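Long-range contact in ABC transporter, substrate binding protein (Mannopine) (Agrobacterium fabrum, PDB 5L9S), which probably binds mannopine in the periplasm as the solute-binding component of an ABC transporter, captured here in its open, unliganded form: residues A139-V151 with N201-R213. Sequence-based numbering, arbitrary orientation.
Sequences ARSFPNFDDPWRV and NDEYRVGQIWLTR
Arg140 and Val206 are paired across two parallel strands, and their side chains run side by side off the same face of the sheet. Followed outward, the arginine lines Val206 with its carbon chain and guanidinium face while its N-H groups reach backbone carbonyls. Its CB lies 3.6 Å from Val206 O; CG sits anti to the carbonyl carbon (chi1 -42°), and bends at chi2 and chi3 carry the chain outward alongside the valine. CD and NE then pass Val206 CB, with NE 3.8 Å from it, and Val206 CG2 ends over the centre of the guanidinium face, 3.8 Å from CZ. At the tip, NH1 donates a hydrogen bond to Met130 O and NH2 donates to Phe136 O and Gly138 O.

On the other face Ser141 CB rests on the Tyr204 ring, 3.6 Å from its centroid, while the tyrosine hydroxyl is hydrogen-bonded to Ser195 O. Between the two layers the backbones are laced together: Ala139 O accepts from Arg205 N at 3.0 Å and, weakly, from Val206 N, and Ser141 O takes Gln208 N at 2.9 Å. Farther along, Gln208 CB meets Phe142 CD1 obliquely at 3.8 Å, and Phe145 CE2 approaches Trp210 CZ2 at 3.8 Å; Trp189 meets both of these last rings edge-to-face.

Strand 140-143 thus lies between strands 206-210 and 185-189 in the sheet of one lobe of this periplasmic binding protein. The chemistry implies a division of labour: the flat pi face of the guanidinium, a poor hydrogen-bonding surface, takes the valine methyl, while three carbonyls of the chain leading into the strand satisfy NH1 and NH2 of this buried arginine.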
loop_
_atom_site.group_PDB
_atom_site.type_symbol
_atom_site.label_atom_id
_atom_site.label_comp_id
_atom_site.label_asym_id
_atom_site.label_seq_id
_atom_site.Cartn_x
_atom_site.Cartn_y
_atom_site.Cartn_z
ATOM N N ALA A 139 16.277 9.310 -18.841
ATOM C CA ALA A 139 14.995 9.921 -18.567
ATOM C C ALA A 139 14.408 9.378 -17.251
ATOM O O ALA A 139 14.544 8.174 -16.975
ATOM C CB ALA A 139 14.069 9.628 -19.726
ATOM N N ARG A 140 13.814 10.278 -16.416
ATOM C CA ARG A 140 13.164 9.869 -15.168
ATOM C C ARG A 140 11.656 9.703 -15.386
ATOM O O ARG A 140 11.099 10.175 -16.369
ATOM C CB ARG A 140 13.422 10.814 -13.955
ATOM C CG ARG A 140 14.826 11.382 -13.727
ATOM C CD ARG A 140 15.823 10.442 -13.097
ATOM N NE ARG A 140 16.778 10.054 -14.120
ATOM C CZ ARG A 140 18.066 9.792 -13.954
ATOM N NH1 ARG A 140 18.620 9.868 -12.751
ATOM N NH2 ARG A 140 18.814 9.477 -14.991
ATOM N N SER A 141 11.005 9.036 -14.455
ATOM C CA SER A 141 9.561 8.813 -14.467
ATOM C C SER A 141 9.014 8.861 -13.057
ATOM O O SER A 141 9.602 8.280 -12.140
ATOM C CB SER A 141 9.220 7.483 -15.132
ATOM O OG SER A 141 7.831 7.210 -15.038
ATOM N N PHE A 142 7.910 9.594 -12.872
ATOM C CA PHE A 142 7.239 9.681 -11.575
ATOM C C PHE A 142 5.770 9.535 -11.819
ATOM O O PHE A 142 5.319 9.989 -12.868
ATOM C CB PHE A 142 7.457 11.054 -10.917
ATOM C CG PHE A 142 8.720 11.250 -10.128
ATOM C CD1 PHE A 142 8.900 10.613 -8.907
ATOM C CD2 PHE A 142 9.710 12.115 -10.577
ATOM C CE1 PHE A 142 10.070 10.804 -8.166
ATOM C CE2 PHE A 142 10.880 12.306 -9.838
ATOM C CZ PHE A 142 11.049 11.656 -8.632
ATOM N N PRO A 143 4.970 9.010 -10.857
ATOM C CA PRO A 143 3.512 8.996 -11.072
ATOM C C PRO A 143 2.932 10.403 -11.059
ATOM O O PRO A 143 3.446 11.319 -10.411
ATOM C CB PRO A 143 2.968 8.191 -9.904
ATOM C CG PRO A 143 4.005 8.244 -8.861
ATOM C CD PRO A 143 5.330 8.434 -9.542
ATOM N N ASN A 144 1.888 10.571 -11.828
ATOM C CA ASN A 144 1.141 11.805 -11.890
ATOM C C ASN A 144 -0.328 11.494 -11.675
ATOM O O ASN A 144 -1.152 11.509 -12.598
ATOM C CB ASN A 144 1.417 12.619 -13.160
ATOM C CG ASN A 144 0.503 13.815 -13.325
ATOM O OD1 ASN A 144 0.262 14.591 -12.382
ATOM N ND2 ASN A 144 -0.086 13.930 -14.506
ATOM N N PHE A 145 -0.612 11.101 -10.446
ATOM C CA PHE A 145 -1.957 10.906 -9.954
ATOM C C PHE A 145 -2.111 11.985 -8.886
ATOM O O PHE A 145 -1.099 12.586 -8.478
ATOM C CB PHE A 145 -2.267 9.468 -9.483
ATOM C CG PHE A 145 -1.175 8.625 -8.859
ATOM C CD1 PHE A 145 -0.483 9.074 -7.735
ATOM C CD2 PHE A 145 -0.932 7.327 -9.313
ATOM C CE1 PHE A 145 0.467 8.261 -7.117
ATOM C CE2 PHE A 145 0.014 6.519 -8.692
ATOM C CZ PHE A 145 0.698 6.987 -7.591
ATOM N N ASP A 146 -3.366 12.314 -8.538
ATOM C CA ASP A 146 -3.775 13.428 -7.686
ATOM C C ASP A 146 -2.991 13.621 -6.369
ATOM O O ASP A 146 -2.738 14.781 -6.029
ATOM C CB ASP A 146 -5.280 13.391 -7.426
ATOM C CG ASP A 146 -6.082 13.810 -8.650
ATOM O OD1 ASP A 146 -5.837 14.930 -9.175
ATOM O OD2 ASP A 146 -6.954 13.030 -9.082
ATOM N N ASP A 147 -2.571 12.562 -5.651
ATOM C CA ASP A 147 -1.776 12.855 -4.449
ATOM C C ASP A 147 -0.281 12.693 -4.717
ATOM O O ASP A 147 0.171 11.599 -5.059
ATOM C CB ASP A 147 -2.226 12.097 -3.177
ATOM C CG ASP A 147 -1.779 12.722 -1.847
ATOM O OD1 ASP A 147 -0.602 13.143 -1.746
ATOM O OD2 ASP A 147 -2.578 12.706 -0.882
ATOM N N PRO A 148 0.494 13.787 -4.528
ATOM C CA PRO A 148 1.942 13.728 -4.785
ATOM C C PRO A 148 2.845 13.395 -3.578
ATOM O O PRO A 148 4.071 13.512 -3.691
ATOM C CB PRO A 148 2.216 15.165 -5.219
ATOM C CG PRO A 148 1.320 15.981 -4.333
ATOM C CD PRO A 148 0.078 15.166 -4.167
ATOM N N TRP A 149 2.268 13.074 -2.414
ATOM C CA TRP A 149 3.054 12.932 -1.190
ATOM C C TRP A 149 4.310 12.045 -1.332
ATOM O O TRP A 149 5.349 12.399 -0.753
ATOM C CB TRP A 149 2.189 12.510 0.012
ATOM C CG TRP A 149 1.774 11.068 0.075
ATOM C CD1 TRP A 149 0.593 10.522 -0.360
ATOM C CD2 TRP A 149 2.526 9.988 0.658
ATOM N NE1 TRP A 149 0.572 9.173 -0.100
ATOM C CE2 TRP A 149 1.745 8.818 0.529
ATOM C CE3 TRP A 149 3.800 9.891 1.261
ATOM C CZ2 TRP A 149 2.168 7.587 1.034
ATOM C CZ3 TRP A 149 4.219 8.665 1.747
ATOM C CH2 TRP A 149 3.394 7.542 1.666
ATOM N N ARG A 150 4.226 10.918 -2.105
ATOM C CA ARG A 150 5.355 10.009 -2.325
ATOM C C ARG A 150 6.405 10.625 -3.248
ATOM O O ARG A 150 7.571 10.291 -3.149
ATOM C CB ARG A 150 4.881 8.694 -2.926
ATOM C CG ARG A 150 4.259 7.705 -1.964
ATOM C CD ARG A 150 3.998 6.529 -2.838
ATOM N NE ARG A 150 2.696 5.888 -2.661
ATOM C CZ ARG A 150 1.533 6.385 -3.054
ATOM N NH1 ARG A 150 1.465 7.610 -3.567
ATOM N NH2 ARG A 150 0.422 5.697 -2.875
ATOM N N VAL A 151 5.986 11.463 -4.191
ATOM C CA VAL A 151 6.902 12.152 -5.106
ATOM C C VAL A 151 7.677 13.222 -4.292
ATOM O O VAL A 151 8.898 13.339 -4.431
ATOM C CB VAL A 151 6.159 12.743 -6.339
ATOM C CG1 VAL A 151 7.050 13.666 -7.151
ATOM C CG2 VAL A 151 5.628 11.630 -7.226
ATOM N N ASN A 201 9.067 0.451 -24.073
ATOM C CA ASN A 201 9.455 1.319 -25.187
ATOM C C ASN A 201 10.758 2.073 -24.921
ATOM O O ASN A 201 11.266 2.748 -25.810
ATOM C CB ASN A 201 8.313 2.284 -25.521
ATOM C CG ASN A 201 7.086 1.581 -26.045
ATOM O OD1 ASN A 201 7.158 0.733 -26.939
ATOM N ND2 ASN A 201 5.933 1.900 -25.487
ATOM N N ASP A 202 11.308 1.929 -23.704
ATOM C CA ASP A 202 12.537 2.563 -23.225
ATOM C C ASP A 202 12.403 4.092 -23.184
ATOM O O ASP A 202 13.308 4.816 -23.608
ATOM C CB ASP A 202 13.778 2.084 -24.018
ATOM C CG ASP A 202 15.094 2.235 -23.265
ATOM O OD1 ASP A 202 15.106 2.008 -22.024
ATOM O OD2 ASP A 202 16.117 2.567 -23.919
ATOM N N GLU A 203 11.252 4.577 -22.680
ATOM C CA GLU A 203 10.929 6.007 -22.536
ATOM C C GLU A 203 11.554 6.603 -21.251
ATOM O O GLU A 203 11.630 7.832 -21.104
ATOM C CB GLU A 203 9.408 6.247 -22.590
ATOM C CG GLU A 203 8.778 6.032 -23.964
ATOM C CD GLU A 203 7.261 6.105 -24.021
ATOM O OE1 GLU A 203 6.641 5.231 -24.672
ATOM O OE2 GLU A 203 6.689 7.039 -23.414
ATOM N N TYR A 204 12.002 5.727 -20.339
ATOM C CA TYR A 204 12.688 6.080 -19.095
ATOM C C TYR A 204 13.584 4.937 -18.663
ATOM O O TYR A 204 13.310 3.747 -18.982
ATOM C CB TYR A 204 11.735 6.501 -17.947
ATOM C CG TYR A 204 10.934 5.381 -17.326
ATOM C CD1 TYR A 204 11.406 4.694 -16.208
ATOM C CD2 TYR A 204 9.674 5.057 -17.806
ATOM C CE1 TYR A 204 10.652 3.687 -15.610
ATOM C CE2 TYR A 204 8.921 4.043 -17.232
ATOM C CZ TYR A 204 9.393 3.383 -16.111
ATOM O OH TYR A 204 8.610 2.405 -15.543
ATOM N N ARG A 205 14.637 5.318 -17.915
ATOM C CA ARG A 205 15.663 4.428 -17.384
ATOM C C ARG A 205 15.709 4.414 -15.834
ATOM O O ARG A 205 16.260 3.476 -15.256
ATOM C CB ARG A 205 17.040 4.764 -17.990
ATOM C CG ARG A 205 17.126 4.497 -19.494
ATOM C CD ARG A 205 18.556 4.509 -19.997
ATOM N NE ARG A 205 19.231 3.231 -19.756
ATOM C CZ ARG A 205 19.578 2.372 -20.712
ATOM N NH1 ARG A 205 19.329 2.648 -21.988
ATOM N NH2 ARG A 205 20.191 1.236 -20.399
ATOM N N VAL A 206 15.164 5.455 -15.173
ATOM C CA VAL A 206 15.098 5.568 -13.714
ATOM C C VAL A 206 13.727 6.121 -13.331
ATOM O O VAL A 206 13.361 7.185 -13.810
ATOM C CB VAL A 206 16.223 6.459 -13.138
ATOM C CG1 VAL A 206 16.160 6.479 -11.615
ATOM C CG2 VAL A 206 17.599 5.998 -13.608
ATOM N N GLY A 207 12.986 5.415 -12.477
ATOM C CA GLY A 207 11.657 5.867 -12.098
ATOM C C GLY A 207 11.093 5.367 -10.798
ATOM O O GLY A 207 11.609 4.423 -10.213
ATOM N N GLN A 208 10.042 6.038 -10.322
ATOM C CA GLN A 208 9.313 5.658 -9.128
ATOM C C GLN A 208 8.076 4.939 -9.667
ATOM O O GLN A 208 7.222 5.565 -10.306
ATOM C CB GLN A 208 8.934 6.885 -8.288
ATOM C CG GLN A 208 7.991 6.550 -7.147
ATOM C CD GLN A 208 7.679 7.753 -6.297
ATOM O OE1 GLN A 208 8.405 8.103 -5.373
ATOM N NE2 GLN A 208 6.565 8.376 -6.533
ATOM N N ILE A 209 8.043 3.607 -9.517
ATOM C CA ILE A 209 6.923 2.789 -10.003
ATOM C C ILE A 209 6.440 1.826 -8.913
ATOM O O ILE A 209 7.030 1.796 -7.838
ATOM C CB ILE A 209 7.222 2.092 -11.360
ATOM C CG1 ILE A 209 8.229 0.950 -11.217
ATOM C CG2 ILE A 209 7.646 3.115 -12.445
ATOM C CD1 ILE A 209 8.382 0.071 -12.481
ATOM N N TRP A 210 5.352 1.082 -9.162
ATOM C CA TRP A 210 4.872 0.103 -8.187
ATOM C C TRP A 210 5.696 -1.182 -8.327
ATOM O O TRP A 210 5.956 -1.628 -9.451
ATOM C CB TRP A 210 3.383 -0.241 -8.403
ATOM C CG TRP A 210 2.382 0.861 -8.178
ATOM C CD1 TRP A 210 2.347 1.753 -7.141
ATOM C CD2 TRP A 210 1.201 1.110 -8.962
ATOM N NE1 TRP A 210 1.280 2.616 -7.296
ATOM C CE2 TRP A 210 0.548 2.229 -8.394
ATOM C CE3 TRP A 210 0.655 0.525 -10.123
ATOM C CZ2 TRP A 210 -0.646 2.743 -8.915
ATOM C CZ3 TRP A 210 -0.541 1.027 -10.632
ATOM C CH2 TRP A 210 -1.164 2.136 -10.047
ATOM N N LEU A 211 6.074 -1.807 -7.191
ATOM C CA LEU A 211 6.775 -3.095 -7.187
ATOM C C LEU A 211 6.037 -4.167 -8.012
ATOM O O LEU A 211 6.686 -4.933 -8.711
ATOM C CB LEU A 211 7.045 -3.595 -5.765
ATOM C CG LEU A 211 7.903 -4.872 -5.596
ATOM C CD1 LEU A 211 9.178 -4.819 -6.429
ATOM C CD2 LEU A 211 8.220 -5.109 -4.152
ATOM N N THR A 212 4.705 -4.172 -7.973
ATOM C CA THR A 212 3.840 -5.085 -8.737
ATOM C C THR A 212 4.130 -5.010 -10.247
ATOM O O THR A 212 4.271 -6.054 -10.902
ATOM C CB THR A 212 2.364 -4.805 -8.377
ATOM O OG1 THR A 212 2.155 -5.295 -7.057
ATOM C CG2 THR A 212 1.364 -5.481 -9.313
ATOM N N ARG A 213 4.235 -3.778 -10.775
ATOM C CA ARG A 213 4.508 -3.531 -12.191
ATOM C C ARG A 213 5.987 -3.796 -12.553
ATOM O O ARG A 213 6.250 -4.240 -13.662
ATOM C CB ARG A 213 4.030 -2.125 -12.644
ATOM C CG ARG A 213 2.578 -1.742 -12.300
ATOM C CD ARG A 213 1.543 -2.845 -12.488
ATOM N NE ARG A 213 0.970 -2.883 -13.838
ATOM C CZ ARG A 213 -0.261 -2.488 -14.164
ATOM N NH1 ARG A 213 -0.687 -2.599 -15.407
ATOM N NH2 ARG A 213 -1.095 -2.055 -13.228
#